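Local structure of diol-dehydratase (Roseburia inulinivorans, 5I2A) at residues Pro27-Ala32 and Lys119-Ala124; Ala31-Leu36 and Thr87-Ser92; Val723-Gly728 and Asn739-Leu744. The protein probably dehydrates 1,2-propanediol without vitamin B12, as a lyase of the glycyl radical enzyme family. All blocks are in the same frame, centred on the assembly; numbering follows the deposited sequence.

Contact 1: residues Pro27-Ala32 and Lys119-Ala124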
# COMPACT_ATOMS: atom_id res chain seq x y z
N PRO A 27 -6.32 36.74 -11.00
CA PRO A 27 -6.50 35.29 -10.91
C PRO A 27 -7.51 34.93 -9.83
O PRO A 27 -7.56 35.59 -8.78
CB PRO A 27 -5.10 34.79 -10.53
CG PRO A 27 -4.18 35.82 -11.08
CD PRO A 27 -4.90 37.13 -10.85
N GLU A 28 -8.34 33.94 -10.10
CA GLU A 28 -9.39 33.54 -9.17
C GLU A 28 -9.35 32.05 -8.85
O GLU A 28 -9.16 31.23 -9.73
CB GLU A 28 -10.78 33.89 -9.74
CG GLU A 28 -11.94 33.35 -8.90
CD GLU A 28 -13.31 33.80 -9.42
OE1 GLU A 28 -13.37 34.33 -10.54
OE2 GLU A 28 -14.32 33.61 -8.71
N ILE A 29 -9.54 31.72 -7.58
CA ILE A 29 -9.69 30.33 -7.12
C ILE A 29 -11.11 29.80 -7.37
O ILE A 29 -12.10 30.44 -6.99
CB ILE A 29 -9.35 30.22 -5.62
CG1 ILE A 29 -7.89 30.58 -5.38
CG2 ILE A 29 -9.67 28.82 -5.07
CD1 ILE A 29 -7.57 30.93 -3.93
N GLU A 30 -11.22 28.64 -8.01
CA GLU A 30 -12.51 28.02 -8.29
C GLU A 30 -12.69 26.66 -7.57
O GLU A 30 -11.72 25.94 -7.33
CB GLU A 30 -12.71 27.87 -9.80
CG GLU A 30 -12.71 29.24 -10.48
CD GLU A 30 -12.94 29.25 -11.98
OE1 GLU A 30 -13.14 28.18 -12.61
OE2 GLU A 30 -12.92 30.37 -12.53
N ALA A 31 -13.94 26.33 -7.25
CA ALA A 31 -14.25 25.22 -6.37
C ALA A 31 -14.68 23.94 -7.09
O ALA A 31 -14.80 22.90 -6.45
CB ALA A 31 -15.33 25.63 -5.38
N ALA A 32 -14.91 24.02 -8.39
CA ALA A 32 -15.50 22.89 -9.11
C ALA A 32 -14.68 21.59 -9.00
O ALA A 32 -15.26 20.53 -8.80
CB ALA A 32 -15.72 23.25 -10.56
N LYS A 119 -17.61 28.96 0.62
CA LYS A 119 -18.61 28.04 1.16
C LYS A 119 -18.53 26.67 0.50
O LYS A 119 -18.62 25.65 1.17
CB LYS A 119 -20.02 28.60 1.02
CG LYS A 119 -20.27 29.87 1.84
CD LYS A 119 -19.48 29.86 3.16
CE LYS A 119 -20.14 28.99 4.24
NZ LYS A 119 -19.51 29.15 5.59
N ARG A 120 -18.37 26.65 -0.82
CA ARG A 120 -18.28 25.40 -1.53
C ARG A 120 -17.02 24.61 -1.16
O ARG A 120 -17.07 23.39 -1.04
CB ARG A 120 -18.33 25.65 -3.02
CG ARG A 120 -19.62 26.29 -3.46
CD ARG A 120 -20.00 25.83 -4.83
NE ARG A 120 -19.47 26.68 -5.85
CZ ARG A 120 -19.10 26.28 -7.06
NH1 ARG A 120 -19.16 25.00 -7.40
NH2 ARG A 120 -18.65 27.17 -7.92
N LEU A 121 -15.90 25.30 -0.99
CA LEU A 121 -14.66 24.64 -0.60
C LEU A 121 -14.77 24.05 0.80
O LEU A 121 -14.29 22.95 1.04
CB LEU A 121 -13.46 25.60 -0.68
CG LEU A 121 -13.00 25.96 -2.09
CD1 LEU A 121 -11.83 26.95 -2.09
CD2 LEU A 121 -12.64 24.70 -2.88
N LEU A 122 -15.44 24.76 1.70
CA LEU A 122 -15.58 24.27 3.07
C LEU A 122 -16.30 22.93 3.09
O LEU A 122 -15.89 22.01 3.78
CB LEU A 122 -16.33 25.27 3.95
CG LEU A 122 -15.53 26.50 4.39
CD1 LEU A 122 -16.42 27.47 5.16
CD2 LEU A 122 -14.34 26.08 5.23
N ALA A 123 -17.37 22.84 2.31
CA ALA A 123 -18.17 21.63 2.25
C ALA A 123 -17.41 20.50 1.59
O ALA A 123 -17.43 19.37 2.06
CB ALA A 123 -19.49 21.89 1.51
N ALA A 124 -16.75 20.80 0.47
CA ALA A 124 -16.01 19.77 -0.24
C ALA A 124 -14.78 19.31 0.55
O ALA A 124 -14.51 18.12 0.62
CB ALA A 124 -15.60 20.26 -1.61

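Contact 2: residues Ala31-Leu36 and Thr87-Ser92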
# COMPACT_ATOMS: atom_id res chain seq x y z
N ALA A 31 -13.94 26.33 -7.25
CA ALA A 31 -14.25 25.22 -6.37
C ALA A 31 -14.68 23.94 -7.09
O ALA A 31 -14.80 22.90 -6.45
CB ALA A 31 -15.33 25.63 -5.38
N ALA A 32 -14.91 24.02 -8.39
CA ALA A 32 -15.50 22.89 -9.11
C ALA A 32 -14.68 21.59 -9.00
O ALA A 32 -15.26 20.53 -8.80
CB ALA A 32 -15.72 23.25 -10.56
N ARG A 33 -13.36 21.65 -9.15
CA ARG A 33 -12.55 20.43 -9.08
C ARG A 33 -12.71 19.74 -7.72
O ARG A 33 -12.86 18.53 -7.65
CB ARG A 33 -11.06 20.71 -9.34
CG ARG A 33 -10.24 19.42 -9.51
CD ARG A 33 -8.74 19.68 -9.71
NE ARG A 33 -8.00 18.41 -9.79
CZ ARG A 33 -7.71 17.65 -8.74
NH1 ARG A 33 -8.06 18.03 -7.52
NH2 ARG A 33 -7.04 16.51 -8.90
N ALA A 34 -12.65 20.54 -6.66
CA ALA A 34 -12.71 19.99 -5.31
C ALA A 34 -14.06 19.31 -5.10
O ALA A 34 -14.13 18.24 -4.51
CB ALA A 34 -12.49 21.08 -4.29
N GLU A 35 -15.12 19.93 -5.61
CA GLU A 35 -16.44 19.31 -5.52
C GLU A 35 -16.50 17.99 -6.29
O GLU A 35 -17.06 17.01 -5.81
CB GLU A 35 -17.52 20.27 -6.04
CG GLU A 35 -17.74 21.44 -5.11
CD GLU A 35 -18.85 22.37 -5.56
OE1 GLU A 35 -19.14 22.43 -6.76
OE2 GLU A 35 -19.45 23.02 -4.69
N LEU A 36 -15.93 17.97 -7.49
CA LEU A 36 -16.02 16.79 -8.32
C LEU A 36 -15.14 15.63 -7.82
O LEU A 36 -15.56 14.48 -7.90
CB LEU A 36 -15.66 17.13 -9.76
CG LEU A 36 -16.69 18.04 -10.46
CD1 LEU A 36 -16.14 18.58 -11.77
CD2 LEU A 36 -18.02 17.31 -10.69
N THR A 87 -8.55 23.73 -7.08
CA THR A 87 -7.89 23.32 -5.84
C THR A 87 -7.75 21.80 -5.78
O THR A 87 -8.40 21.07 -6.52
CB THR A 87 -8.65 23.81 -4.58
OG1 THR A 87 -9.93 23.17 -4.51
CG2 THR A 87 -8.85 25.33 -4.63
N TYR A 88 -6.85 21.34 -4.91
CA TYR A 88 -6.41 19.96 -4.91
C TYR A 88 -6.38 19.43 -3.47
O TYR A 88 -5.31 19.20 -2.89
CB TYR A 88 -5.03 19.84 -5.62
CG TYR A 88 -5.09 20.28 -7.07
CD1 TYR A 88 -5.21 21.63 -7.40
CD2 TYR A 88 -5.07 19.35 -8.12
CE1 TYR A 88 -5.32 22.04 -8.71
CE2 TYR A 88 -5.17 19.76 -9.44
CZ TYR A 88 -5.29 21.11 -9.73
OH TYR A 88 -5.40 21.56 -11.01
N PRO A 89 -7.57 19.25 -2.88
CA PRO A 89 -7.65 18.87 -1.47
C PRO A 89 -7.09 17.47 -1.19
O PRO A 89 -6.86 17.16 -0.02
CB PRO A 89 -9.16 18.91 -1.18
CG PRO A 89 -9.80 18.64 -2.49
CD PRO A 89 -8.90 19.34 -3.50
N GLU A 90 -6.88 16.65 -2.22
CA GLU A 90 -6.30 15.33 -2.01
C GLU A 90 -4.87 15.45 -1.44
O GLU A 90 -4.37 14.52 -0.81
CB GLU A 90 -6.28 14.51 -3.31
CG GLU A 90 -5.35 15.03 -4.41
CD GLU A 90 -6.07 15.92 -5.44
OE1 GLU A 90 -5.76 15.82 -6.65
OE2 GLU A 90 -6.93 16.72 -5.04
N PHE A 91 -4.23 16.59 -1.66
CA PHE A 91 -2.88 16.79 -1.13
C PHE A 91 -2.93 17.58 0.17
O PHE A 91 -2.39 17.14 1.17
CB PHE A 91 -1.98 17.49 -2.16
CG PHE A 91 -1.88 16.75 -3.47
CD1 PHE A 91 -1.27 15.50 -3.53
CD2 PHE A 91 -2.43 17.28 -4.63
CE1 PHE A 91 -1.21 14.79 -4.73
CE2 PHE A 91 -2.36 16.59 -5.83
CZ PHE A 91 -1.75 15.35 -5.89
N SER A 92 -3.59 18.74 0.15
CA SER A 92 -3.79 19.55 1.35
C SER A 92 -4.85 20.61 1.08
O SER A 92 -5.13 20.93 -0.07
CB SER A 92 -2.50 20.21 1.80
OG SER A 92 -2.12 21.23 0.89
O HOH W 1 -11.46 23.24 -6.76

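Contact 3: residues Val723-Gly728 and Asn739-Leu744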
# COMPACT_ATOMS: atom_id res chain seq x y z
N VAL A 723 24.43 29.24 -7.83
CA VAL A 723 25.85 29.03 -7.59
C VAL A 723 26.69 30.28 -7.89
O VAL A 723 27.89 30.26 -7.72
CB VAL A 723 26.41 27.84 -8.45
CG1 VAL A 723 25.71 26.56 -8.07
CG2 VAL A 723 26.23 28.11 -9.92
N GLY A 724 26.04 31.36 -8.31
CA GLY A 724 26.76 32.60 -8.60
C GLY A 724 27.23 33.34 -7.34
O GLY A 724 26.82 33.03 -6.23
N PRO A 725 28.08 34.35 -7.53
CA PRO A 725 28.64 35.11 -6.41
C PRO A 725 27.61 36.00 -5.74
O PRO A 725 26.58 36.30 -6.33
CB PRO A 725 29.73 35.97 -7.07
CG PRO A 725 29.90 35.41 -8.44
CD PRO A 725 28.59 34.83 -8.82
N THR A 726 27.91 36.42 -4.52
CA THR A 726 27.03 37.30 -3.79
C THR A 726 26.98 38.68 -4.46
O THR A 726 28.00 39.19 -4.91
CB THR A 726 27.48 37.43 -2.33
OG1 THR A 726 27.10 36.24 -1.62
CG2 THR A 726 26.84 38.63 -1.65
N SER A 727 25.78 39.26 -4.55
CA SER A 727 25.61 40.59 -5.15
C SER A 727 26.55 41.65 -4.58
O SER A 727 26.64 41.83 -3.37
CB SER A 727 24.16 41.05 -4.97
OG SER A 727 23.29 40.14 -5.61
N GLY A 728 27.25 42.35 -5.46
CA GLY A 728 28.16 43.41 -5.05
C GLY A 728 29.52 42.88 -4.64
O GLY A 728 30.42 43.67 -4.37
N ASN A 739 34.88 32.28 -14.22
CA ASN A 739 36.03 31.47 -13.84
C ASN A 739 35.87 30.90 -12.42
O ASN A 739 36.14 29.73 -12.19
CB ASN A 739 37.35 32.27 -13.94
CG ASN A 739 37.75 32.59 -15.39
OD1 ASN A 739 37.18 32.07 -16.35
ND2 ASN A 739 38.76 33.44 -15.53
N SER A 740 35.42 31.73 -11.48
CA SER A 740 35.18 31.27 -10.12
C SER A 740 34.11 30.19 -10.07
O SER A 740 34.31 29.15 -9.44
CB SER A 740 34.74 32.42 -9.20
OG SER A 740 35.80 33.28 -8.83
N VAL A 741 32.98 30.45 -10.71
CA VAL A 741 31.81 29.58 -10.58
C VAL A 741 32.10 28.23 -11.25
O VAL A 741 31.63 27.19 -10.79
CB VAL A 741 30.55 30.22 -11.19
CG1 VAL A 741 29.37 29.27 -11.13
CG2 VAL A 741 30.21 31.53 -10.45
N ALA A 742 32.92 28.24 -12.30
CA ALA A 742 33.31 26.99 -12.95
C ALA A 742 34.26 26.13 -12.12
O ALA A 742 34.53 25.01 -12.49
CB ALA A 742 33.93 27.25 -14.30
N LYS A 743 34.77 26.65 -11.00
CA LYS A 743 35.61 25.82 -10.12
C LYS A 743 34.80 24.85 -9.25
O LYS A 743 35.35 23.92 -8.67
CB LYS A 743 36.50 26.70 -9.24
CG LYS A 743 37.52 27.52 -10.06
CD LYS A 743 38.20 28.60 -9.23
CE LYS A 743 39.07 29.49 -10.11
NZ LYS A 743 39.59 30.68 -9.37
N LEU A 744 33.50 25.06 -9.17
CA LEU A 744 32.63 24.10 -8.51
C LEU A 744 32.54 22.82 -9.33
O LEU A 744 32.73 22.86 -10.56
CB LEU A 744 31.22 24.67 -8.33
CG LEU A 744 31.04 25.98 -7.58
CD1 LEU A 744 29.56 26.29 -7.51
CD2 LEU A 744 31.63 25.87 -6.18

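Contact 1: residues Pro27-Ala32 and Lys119-Ala124
Ala31 sets its methyl against two neighbouring side chains of helix 115-125, Arg120 and Leu121, where the loop Pro27-Ala31 passes that helix. This is the tight part: Ala31 CB lies 3.8 Å from Leu121 CD2 and equally 3.8 Å from Arg120 CB, and the two backbones come closest here, with Ala31 CA and Leu121 CA 5.8 Å apart. The two methyls of Leu121 divide between two residues of the loop. Its CG is anti to the carbonyl carbon (chi1 -73°), which swings both methyls off the helix toward the loop: CD2 rests on Ala31, while CD1 reaches Ile29 CG2 at a looser 4.1 Å, the two side chains crossing at about a right angle. Leu96 of helix 94-97 touches both Ile29 and Leu121 and extends this apolar patch. Replacing Leu121 by an alanine would probably strip the methyls of Ile29 and Ala31 of their shared partner and open a gap between loop and helix.

Farther out, toward the partly exposed end of Arg120, the contact is looser and polar. The chain bends at chi2 and chi3, which brings the guanidinium alongside Ala31, whose CB sits 4.2 Å above the centre of one face. Its NH1 is engaged by Glu35 in a salt bridge. No hydrogen bond joins Pro27-Ala32 to Lys119-Ala124, and the summed buried surface is a modest 217 Å². The chemistry therefore implies that van der Waals packing alone joins these two segments directly, while Glu35, outside them, probably helps to hold the arginine beside the alanine methyl.

Contact 2: residues Ala31-Leu36 and Thr87-Ser92
The CD2-CE2 edge of the Tyr88 ring lies over one face of the Arg33 guanidinium, planes 26° apart, with Tyr88 CD2 3.2 Å above the guanidinium plane and over its centre. Seen from the ring, one face receives Arg33 CD in a CH-pi contact, 3.9 Å from the centroid and displaced toward the rim. The guanidinium edge is turned to Glu90, whose carboxylate is nearly coplanar with it (16°). The salt bridge is end-on: NH2 meets Glu90 OE1 at 2.7 Å and NH1 meets Glu90 OE2 at 3.0 Å, the latter on the syn lone pair. NH1 of Arg33 also donates to Thr87 O at 3.2 Å, on a lone pair in the carbonyl plane. An extended chain, with CG anti to the backbone N (chi1 -170°), carries the group this far. Beside it, Ala34 CB packs on Pro89 CG at 4.1 Å, and a water accepts from both Ala34 N and Thr87 N.

Arg33 NE and Tyr88 OH bond to the carbonyls of Ile278 and Gln277. The contact thus docks the first turn of helix 32-43 on the loop before helix 94-97, with helix 115-125 packing on Ala31 and Thr87 and the end of helix 262-279 receiving those two polar groups.

Contact 3: residues Val723-Gly728 and Asn739-Leu744
Within the glycine radical family region of the chain, a loop packs back on the end of the helix that follows it: Val723-Pro725 meets the C-terminal end of helix 734-741 and the type I turn Val741-Leu744. The turn is supported by the backbone bond from Leu744 N to Val741 O. The contact is mainly between hydrocarbon groups, with no hydrogen bond across it, and 183 Å² is buried in all.

Val723 meets two neighbouring partners, Val741 at CG2 and Leu744 at CB. Its CG2 lies 3.6 Å from Val741 CG1, the two side chains at about a right angle. The other methyl of Val741, CG2, serves the loop further on, lying 4.1 Å from Gly724 CA. The split follows from the Val741 torsion: with CG1 anti to the backbone N (chi1 176°), CG2 is placed beside that N and faces Gly724 and Pro725. Val723 O lies against both Val741 methyls and is bonded to the hydroxyl of Tyr656, a residue that Val741 and Leu744 also touch. Pro725 adds its ring carbon CD, 4.0 Å from Val741 CG2. At the turn, Leu744 CD1 abuts Val723 CB at 3.6 Å.

In the fold
From the N terminus, the loop after helix 14-22 runs straight into helix 32-43, and this one stretch opens contacts 1 and 2, which share Ala31 and Ala32. Contact 2 closes first, at 87-92, and contact 1 later, at 119-124 on helix 115-125, so the loop of contact 2 lies within the longer one of contact 1. With centres 8 Å apart the two form one packed cluster, joined by a salt bridge and by Thr87 touching Ile29 and Leu121. Contact 3 follows in series, neither nesting with nor crossing them, and closes a short loop in the other family region. It lies on the opposite side of the chain's centre, its nearest atoms about 28 Å from contact 1.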